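Side-chain contacts in phosphoinositol-specific phospholipase C (PDB 5FYP), which probably cleaves phosphatidylinositol lipids at the glycerol side of the phosphate, as a calcium-dependent phospholipase C of the TIM-barrel clan: residues K172-A177 with K208-P213; A202-A207 with S233-M238. All blocks are in the same frame, centred on the assembly; numbering follows the deposited sequence.

Contact 1 (K172-A177 with K208-P213); sequences KSWPTA and KVFISP
W174 and F210 reach toward each other from opposite directions, with CH2 of W174 nearest CE2 of F210. The backbones are well separated, with the CA of W174 13.7 Å from the CA of F210, so the two aromatic side chains span the whole gap. The benzo end of the indole does the touching: CH2 of W174 lies 3.8 Å from CE2 of F210, while CZ3 of W174 is 4.2 Å from CZ of F210. The planes are close to parallel, at 25°, but the centroids of the six-membered ring of W174 and the F210 ring are 5.6 Å apart, so far slid that the rings barely overlap. CB of each residue points toward the other segment, and CG lies anti to the carbonyl carbon, beside the backbone N (chi1 -70° in W174, -72° in F210). No hydrogen bond crosses here; the contact is apolar and buried, and the segments bury 67 Å² between them, both sides summed. NE1 of W174 donates to the carbonyl oxygen of S256, which satisfies this polar atom and probably helps fix the rotation of the indole. The pair packs near the N-terminal ends of strands 184-189 and 210-211, consistent with the TIM-barrel clan and at the opposite end of the barrel from the calcium ligands N27, E48, D50 and D119. Around it, helix 151-158 supplies L154 against W174 and P151 against F210, and L185 of strand 184-189 also packs on W174. F210 belongs to strand 210-211, and its backbone is hydrogen-bonded to L186 and L188 of that neighbouring parallel strand.

Contact 2 (A202-A207 with S233-M238); sequences ARTSKA and SGYVAM. With SO4 (sulfate ion), chain E.
The C-terminal end of helix 193-203 meets a type I beta turn, S233 to V236, and the contact is made where Y235 of the turn lies against T204, the first residue beyond the helix. T204 leaves helical geometry with positive phi, and the chain then turns through a short 3-10 segment in which N of K206 bonds to O of R203 at 2.9 Å. The phenol of Y235 approaches T204 obliquely: its OH sits 3.3 Å from CB of T204, and CE1 of Y235 is 3.6 Å from the carbonyl carbon of T204. These are van der Waals contacts, since no hydrogen bond crosses between the segments. S205 adds a looser approach, its N being 3.8 Å from the Y235 OH. With CG anti to the carbonyl carbon (chi1 -67°), the ring of Y235 extends from its turn toward the helix end. A valine in place of Y235 would probably leave the T204 backbone without its aromatic cover and open a gap between helix end and turn. R203 faces another partner: its guanidinium holds a sulfate, probably from the crystallisation liquor, near its own plane. NH1 of R203 is 2.9 Å from O1 of the sulfate, and NH2 of R203 is 2.8 Å from its O3. Both bonds are nearly straight, at 168° and 165°. NE of R203 forms a salt bridge to D137, linking this helix end to helix 133-144. S205 also touches Q152 of helix 151-158, and the turn leads on past A237, packed on F210 of strand 210-211, into strand 238-242.

Following the chain from the N terminus, segment 172-177 comes first, in the loop after helix 165-168; then 202-207, 208-213 and 233-238. Contact 1 closes a loop that contains strand 184-189 and helix 193-203, and contact 2 closes one containing strand 210-211 and helices 219-222 and 230-233. Their segments alternate, so the two loops cross rather than nest. Contact 1 ties loop 172-177 to strand 210-211; contact 2 ties the end of helix 193-203 to the turn before strand 238-242. The contact centres lie about 11 Å apart. Touches between the contacts bring strands 210-211 and 238-242 together: CG of F210 is 3.8 Å from CE of M238, and S212 and P213 also meet M238.

Contact 1 (K172-A177 with K208-P213)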
ATOM      1  N   LYS A 172       7.645  15.964   9.943  1.00 13.48           N
ATOM      2  CA  LYS A 172       8.809  15.392   9.254  1.00 12.66           C
ATOM      3  C   LYS A 172       8.481  15.054   7.796  1.00 12.89           C
ATOM      4  O   LYS A 172       7.366  14.765   7.382  1.00 14.45           O
ATOM      5  CB  LYS A 172       9.335  14.164  10.022  1.00 14.71           C
ATOM      6  CG  LYS A 172      10.031  14.472  11.388  1.00 20.78           C
ATOM      7  CD  LYS A 172      11.525  14.745  11.222  1.00 26.30           C
ATOM      8  CE  LYS A 172      12.356  14.863  12.481  1.00 30.92           C
ATOM      9  NZ  LYS A 172      11.643  15.412  13.641  1.00 51.06           N
ATOM     10  N   SER A 173       9.532  15.039   7.003  1.00 12.16           N
ATOM     11  CA  SER A 173       9.457  14.667   5.590  1.00 11.89           C
ATOM     12  C   SER A 173       9.942  13.241   5.383  1.00 10.94           C
ATOM     13  O   SER A 173      10.992  12.819   5.899  1.00 12.63           O
ATOM     14  CB  SER A 173      10.336  15.595   4.752  1.00 13.36           C
ATOM     15  OG  SER A 173       9.848  16.900   4.816  1.00 15.99           O
ATOM     16  N   TRP A 174       9.180  12.487   4.594  1.00  9.85           N
ATOM     17  CA  TRP A 174       9.693  11.220   4.059  1.00  9.24           C
ATOM     18  C   TRP A 174      10.841  11.504   3.085  1.00  9.15           C
ATOM     19  O   TRP A 174      10.966  12.621   2.572  1.00 11.33           O
ATOM     20  CB  TRP A 174       8.582  10.480   3.312  1.00  9.20           C
ATOM     21  CG  TRP A 174       7.491   9.921   4.174  1.00  8.73           C
ATOM     22  CD1 TRP A 174       6.775  10.566   5.142  1.00  9.13           C
ATOM     23  CD2 TRP A 174       6.938   8.594   4.089  1.00  8.29           C
ATOM     24  NE1 TRP A 174       5.831   9.715   5.680  1.00  9.10           N
ATOM     25  CE2 TRP A 174       5.905   8.505   5.048  1.00  8.73           C
ATOM     26  CE3 TRP A 174       7.219   7.463   3.299  1.00  9.16           C
ATOM     27  CZ2 TRP A 174       5.182   7.350   5.247  1.00  9.06           C
ATOM     28  CZ3 TRP A 174       6.493   6.316   3.499  1.00  9.35           C
ATOM     29  CH2 TRP A 174       5.505   6.261   4.487  1.00  9.94           C
ATOM     30  N   PRO A 175      11.624  10.463   2.729  1.00 10.12           N
ATOM     31  CA  PRO A 175      12.534  10.626   1.600  1.00 10.50           C
ATOM     32  C   PRO A 175      11.767  11.070   0.351  1.00 10.50           C
ATOM     33  O   PRO A 175      10.558  10.810   0.187  1.00 10.29           O
ATOM     34  CB  PRO A 175      13.130   9.225   1.421  1.00  9.99           C
ATOM     35  CG  PRO A 175      12.955   8.570   2.773  1.00 10.60           C
ATOM     36  CD  PRO A 175      11.638   9.091   3.244  1.00 10.09           C
ATOM     37  N   THR A 176      12.488  11.731  -0.538  1.00 10.86           N
ATOM     38  CA  THR A 176      11.874  12.219  -1.774  1.00 10.71           C
ATOM     39  C   THR A 176      11.638  11.081  -2.744  1.00 10.64           C
ATOM     40  O   THR A 176      12.211   9.983  -2.609  1.00 11.07           O
ATOM     41  CB  THR A 176      12.728  13.292  -2.484  1.00 11.85           C
ATOM     42  OG1 THR A 176      13.934  12.662  -2.882  1.00 13.72           O
ATOM     43  CG2 THR A 176      12.999  14.491  -1.566  1.00 12.73           C
ATOM     44  N   ALA A 177      10.830  11.328  -3.764  1.00 10.96           N
ATOM     45  CA  ALA A 177      10.685  10.336  -4.836  1.00 11.53           C
ATOM     46  C   ALA A 177      12.042   9.990  -5.458  1.00 12.10           C
ATOM     47  O   ALA A 177      12.300   8.818  -5.739  1.00 12.78           O
ATOM     48  CB  ALA A 177       9.684  10.773  -5.860  1.00 11.57           C
ATOM     49  N   LYS A 208       8.334  -5.981   7.101  1.00  8.66           N
ATOM     50  CA  LYS A 208       8.547  -5.598   5.702  1.00  9.16           C
ATOM     51  C   LYS A 208       7.457  -4.741   5.116  1.00  8.46           C
ATOM     52  O   LYS A 208       7.650  -4.156   4.062  1.00 10.17           O
ATOM     53  CB  LYS A 208       8.752  -6.841   4.828  1.00  9.84           C
ATOM     54  CG  LYS A 208       9.962  -7.694   5.230  1.00 11.27           C
ATOM     55  CD  LYS A 208      11.278  -6.936   5.142  1.00 12.05           C
ATOM     56  CE  LYS A 208      12.488  -7.832   5.378  1.00 13.80           C
ATOM     57  NZ  LYS A 208      13.716  -7.054   5.502  1.00 18.35           N
ATOM     58  N   VAL A 209       6.334  -4.642   5.825  1.00  8.01           N
ATOM     59  CA  VAL A 209       5.117  -4.029   5.295  1.00  7.50           C
ATOM     60  C   VAL A 209       4.647  -2.950   6.252  1.00  7.53           C
ATOM     61  O   VAL A 209       4.671  -3.119   7.473  1.00  8.18           O
ATOM     62  CB  VAL A 209       4.041  -5.134   5.092  1.00  8.80           C
ATOM     63  CG1 VAL A 209       2.771  -4.588   4.464  1.00  8.66           C
ATOM     64  CG2 VAL A 209       4.581  -6.290   4.279  1.00  9.47           C
ATOM     65  N   PHE A 210       4.199  -1.837   5.669  1.00  6.69           N
ATOM     66  CA  PHE A 210       3.543  -0.744   6.414  1.00  6.42           C
ATOM     67  C   PHE A 210       2.101  -1.128   6.749  1.00  6.48           C
ATOM     68  O   PHE A 210       1.329  -1.453   5.853  1.00  9.75           O
ATOM     69  CB  PHE A 210       3.474   0.523   5.551  1.00  6.72           C
ATOM     70  CG  PHE A 210       4.793   1.202   5.346  1.00  6.68           C
ATOM     71  CD1 PHE A 210       5.660   0.824   4.324  1.00  7.32           C
ATOM     72  CD2 PHE A 210       5.180   2.248   6.166  1.00  6.98           C
ATOM     73  CE1 PHE A 210       6.851   1.478   4.135  1.00  8.54           C
ATOM     74  CE2 PHE A 210       6.392   2.876   6.004  1.00  8.88           C
ATOM     75  CZ  PHE A 210       7.234   2.485   4.986  1.00  7.59           C
ATOM     76  N   ILE A 211       1.670  -0.970   8.000  1.00  6.24           N
ATOM     77  CA  ILE A 211       0.266  -1.148   8.317  1.00  6.49           C
ATOM     78  C   ILE A 211      -0.510   0.152   8.096  1.00  6.22           C
ATOM     79  O   ILE A 211      -0.012   1.237   8.380  1.00  7.62           O
ATOM     80  CB  ILE A 211       0.045  -1.694   9.734  1.00  6.93           C
ATOM     81  CG1 ILE A 211       0.596  -0.794  10.842  1.00  8.07           C
ATOM     82  CG2 ILE A 211       0.611  -3.107   9.850  1.00  7.50           C
ATOM     83  CD1 ILE A 211       0.075  -1.150  12.219  1.00  8.54           C
ATOM     84  N   SER A 212      -1.720   0.034   7.538  1.00  5.92           N
ATOM     85  CA  SER A 212      -2.522   1.210   7.265  1.00  5.77           C
ATOM     86  C   SER A 212      -3.950   0.979   7.749  1.00  5.87           C
ATOM     87  O   SER A 212      -4.755   0.391   7.031  1.00  6.81           O
ATOM     88  CB  SER A 212      -2.501   1.539   5.785  1.00  6.52           C
ATOM     89  OG  SER A 212      -3.240   2.715   5.550  1.00  7.12           O
ATOM     90  N   PRO A 213      -4.234   1.367   8.993  1.00  5.95           N
ATOM     91  CA  PRO A 213      -5.538   1.010   9.573  1.00  6.35           C
ATOM     92  C   PRO A 213      -6.696   1.785   8.984  1.00  5.73           C
ATOM     93  O   PRO A 213      -6.561   2.928   8.544  1.00  6.20           O
ATOM     94  CB  PRO A 213      -5.355   1.341  11.055  1.00  7.00           C
ATOM     95  CG  PRO A 213      -4.308   2.396  11.076  1.00  7.91           C
ATOM     96  CD  PRO A 213      -3.355   2.014   9.971  1.00  6.26           C
TER

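Contact 2 (A202-A207 with S233-M238)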
ATOM      1  N   ALA A 202       3.698  -9.103  15.917  1.00 10.92           N
ATOM      2  CA  ALA A 202       4.566 -10.223  15.531  1.00 10.29           C
ATOM      3  C   ALA A 202       5.915  -9.749  14.962  1.00 11.47           C
ATOM      4  O   ALA A 202       6.940 -10.341  15.276  1.00 14.01           O
ATOM      5  CB  ALA A 202       3.866 -11.105  14.519  1.00 11.75           C
ATOM      6  N   ARG A 203       5.891  -8.718  14.140  1.00 10.50           N
ATOM      7  CA  ARG A 203       7.068  -8.342  13.350  1.00 10.78           C
ATOM      8  C   ARG A 203       7.863  -7.170  13.915  1.00 10.69           C
ATOM      9  O   ARG A 203       9.029  -7.012  13.575  1.00 12.33           O
ATOM     10  CB  ARG A 203       6.687  -8.070  11.892  1.00 11.02           C
ATOM     11  CG  ARG A 203       5.991  -9.240  11.191  1.00 11.42           C
ATOM     12  CD  ARG A 203       6.696 -10.561  11.325  1.00 12.41           C
ATOM     13  NE  ARG A 203       8.070 -10.492  10.825  1.00 12.55           N
ATOM     14  CZ  ARG A 203       9.128 -11.109  11.365  1.00 20.01           C
ATOM     15  NH1 ARG A 203       9.010 -11.862  12.461  1.00 22.25           N
ATOM     16  NH2 ARG A 203      10.320 -10.913  10.861  1.00 24.98           N
ATOM     17  N   THR A 204       7.197  -6.313  14.699  1.00 11.11           N
ATOM     18  CA  THR A 204       7.777  -5.110  15.298  1.00 11.92           C
ATOM     19  C   THR A 204       8.644  -4.374  14.272  1.00 11.16           C
ATOM     20  O   THR A 204       8.200  -4.125  13.143  1.00 11.42           O
ATOM     21  CB  THR A 204       8.402  -5.382  16.668  1.00 15.36           C
ATOM     22  OG1 THR A 204       9.514  -6.270  16.552  1.00 17.14           O
ATOM     23  CG2 THR A 204       7.365  -5.927  17.632  1.00 17.09           C
ATOM     24  N   SER A 205       9.880  -4.035  14.625  1.00 12.02           N
ATOM     25  CA  SER A 205      10.741  -3.218  13.744  1.00 13.06           C
ATOM     26  C   SER A 205      11.264  -3.977  12.535  1.00 12.05           C
ATOM     27  O   SER A 205      11.824  -3.364  11.631  1.00 12.83           O
ATOM     28  CB  SER A 205      11.934  -2.668  14.522  1.00 15.07           C
ATOM     29  OG  SER A 205      12.726  -3.732  15.021  1.00 20.79           O
ATOM     30  N   LYS A 206      11.115  -5.293  12.523  1.00 11.80           N
ATOM     31  CA  LYS A 206      11.526  -6.101  11.376  1.00 12.74           C
ATOM     32  C   LYS A 206      10.516  -6.104  10.244  1.00 11.50           C
ATOM     33  O   LYS A 206      10.813  -6.642   9.186  1.00 13.00           O
ATOM     34  CB  LYS A 206      11.800  -7.533  11.823  1.00 14.46           C
ATOM     35  CG  LYS A 206      12.906  -7.616  12.872  1.00 17.97           C
ATOM     36  N   ALA A 207       9.327  -5.572  10.468  1.00 10.48           N
ATOM     37  CA  ALA A 207       8.257  -5.635   9.486  1.00  9.41           C
ATOM     38  C   ALA A 207       8.714  -5.209   8.107  1.00  8.49           C
ATOM     39  O   ALA A 207       9.307  -4.139   7.945  1.00 10.63           O
ATOM     40  CB  ALA A 207       7.110  -4.736   9.915  1.00  9.25           C
ATOM     41  N   SER A 233      -0.133   0.620  17.452  1.00  6.79           N
ATOM     42  CA  SER A 233      -0.495   1.962  16.992  1.00  6.40           C
ATOM     43  C   SER A 233       0.744   2.801  16.681  1.00  6.21           C
ATOM     44  O   SER A 233       0.745   3.600  15.773  1.00  6.27           O
ATOM     45  CB  SER A 233      -1.357   2.645  18.013  1.00  6.69           C
ATOM     46  OG  SER A 233      -2.610   1.992  18.185  1.00  7.18           O
ATOM     47  N   GLY A 234       1.797   2.605  17.484  1.00  6.55           N
ATOM     48  CA  GLY A 234       3.013   3.390  17.318  1.00  7.00           C
ATOM     49  C   GLY A 234       3.733   3.191  15.992  1.00  6.41           C
ATOM     50  O   GLY A 234       4.513   4.043  15.604  1.00  7.33           O
ATOM     51  N   TYR A 235       3.450   2.081  15.285  1.00  6.72           N
ATOM     52  CA  TYR A 235       4.047   1.803  13.982  1.00  6.87           C
ATOM     53  C   TYR A 235       3.303   2.445  12.827  1.00  6.77           C
ATOM     54  O   TYR A 235       3.711   2.308  11.686  1.00  8.52           O
ATOM     55  CB  TYR A 235       4.157   0.285  13.756  1.00  7.45           C
ATOM     56  CG  TYR A 235       5.123  -0.419  14.678  1.00  7.81           C
ATOM     57  CD1 TYR A 235       6.479  -0.539  14.345  1.00  8.41           C
ATOM     58  CD2 TYR A 235       4.723  -0.902  15.892  1.00  8.46           C
ATOM     59  CE1 TYR A 235       7.373  -1.159  15.203  1.00  9.63           C
ATOM     60  CE2 TYR A 235       5.619  -1.519  16.768  1.00  9.62           C
ATOM     61  CZ  TYR A 235       6.950  -1.628  16.423  1.00 10.32           C
ATOM     62  OH  TYR A 235       7.868  -2.198  17.259  1.00 12.58           O
ATOM     63  N   VAL A 236       2.173   3.100  13.092  1.00  6.48           N
ATOM     64  CA  VAL A 236       1.314   3.572  12.006  1.00  6.04           C
ATOM     65  C   VAL A 236       1.892   4.807  11.310  1.00  6.40           C
ATOM     66  O   VAL A 236       1.990   5.875  11.909  1.00  8.01           O
ATOM     67  CB  VAL A 236      -0.098   3.855  12.559  1.00  6.58           C
ATOM     68  CG1 VAL A 236      -0.976   4.566  11.564  1.00  7.36           C
ATOM     69  CG2 VAL A 236      -0.749   2.551  13.017  1.00  7.01           C
ATOM     70  N   ALA A 237       2.162   4.629  10.018  1.00  5.93           N
ATOM     71  CA  ALA A 237       2.699   5.675   9.161  1.00  6.40           C
ATOM     72  C   ALA A 237       1.830   5.912   7.930  1.00  5.94           C
ATOM     73  O   ALA A 237       2.190   6.677   7.030  1.00  6.21           O
ATOM     74  CB  ALA A 237       4.113   5.326   8.720  1.00  6.53           C
ATOM     75  N   MET A 238       0.659   5.254   7.899  1.00  5.69           N
ATOM     76  CA  MET A 238      -0.261   5.268   6.775  1.00  5.55           C
ATOM     77  C   MET A 238      -1.668   5.091   7.320  1.00  5.74           C
ATOM     78  O   MET A 238      -1.843   4.474   8.374  1.00  6.26           O
ATOM     79  CB  MET A 238       0.033   4.140   5.790  1.00  6.28           C
ATOM     80  CG  MET A 238       1.399   4.261   5.138  1.00  6.61           C
ATOM     81  SD  MET A 238       1.391   3.306   3.603  1.00  7.83           S
ATOM     82  CE  MET A 238       3.034   3.625   2.959  1.00  8.12           C
TER
HETATM   83  S   SO4 E1299      12.751 -12.974  12.961  1.00 30.79           S
HETATM   84  O1  SO4 E1299      11.448 -12.814  13.698  1.00 37.67           O
HETATM   85  O2  SO4 E1299      13.039 -14.440  12.866  1.00 35.15           O
HETATM   86  O3  SO4 E1299      12.621 -12.415  11.577  1.00 39.32           O
HETATM   87  O4  SO4 E1299      13.932 -12.456  13.733  1.00 36.49           O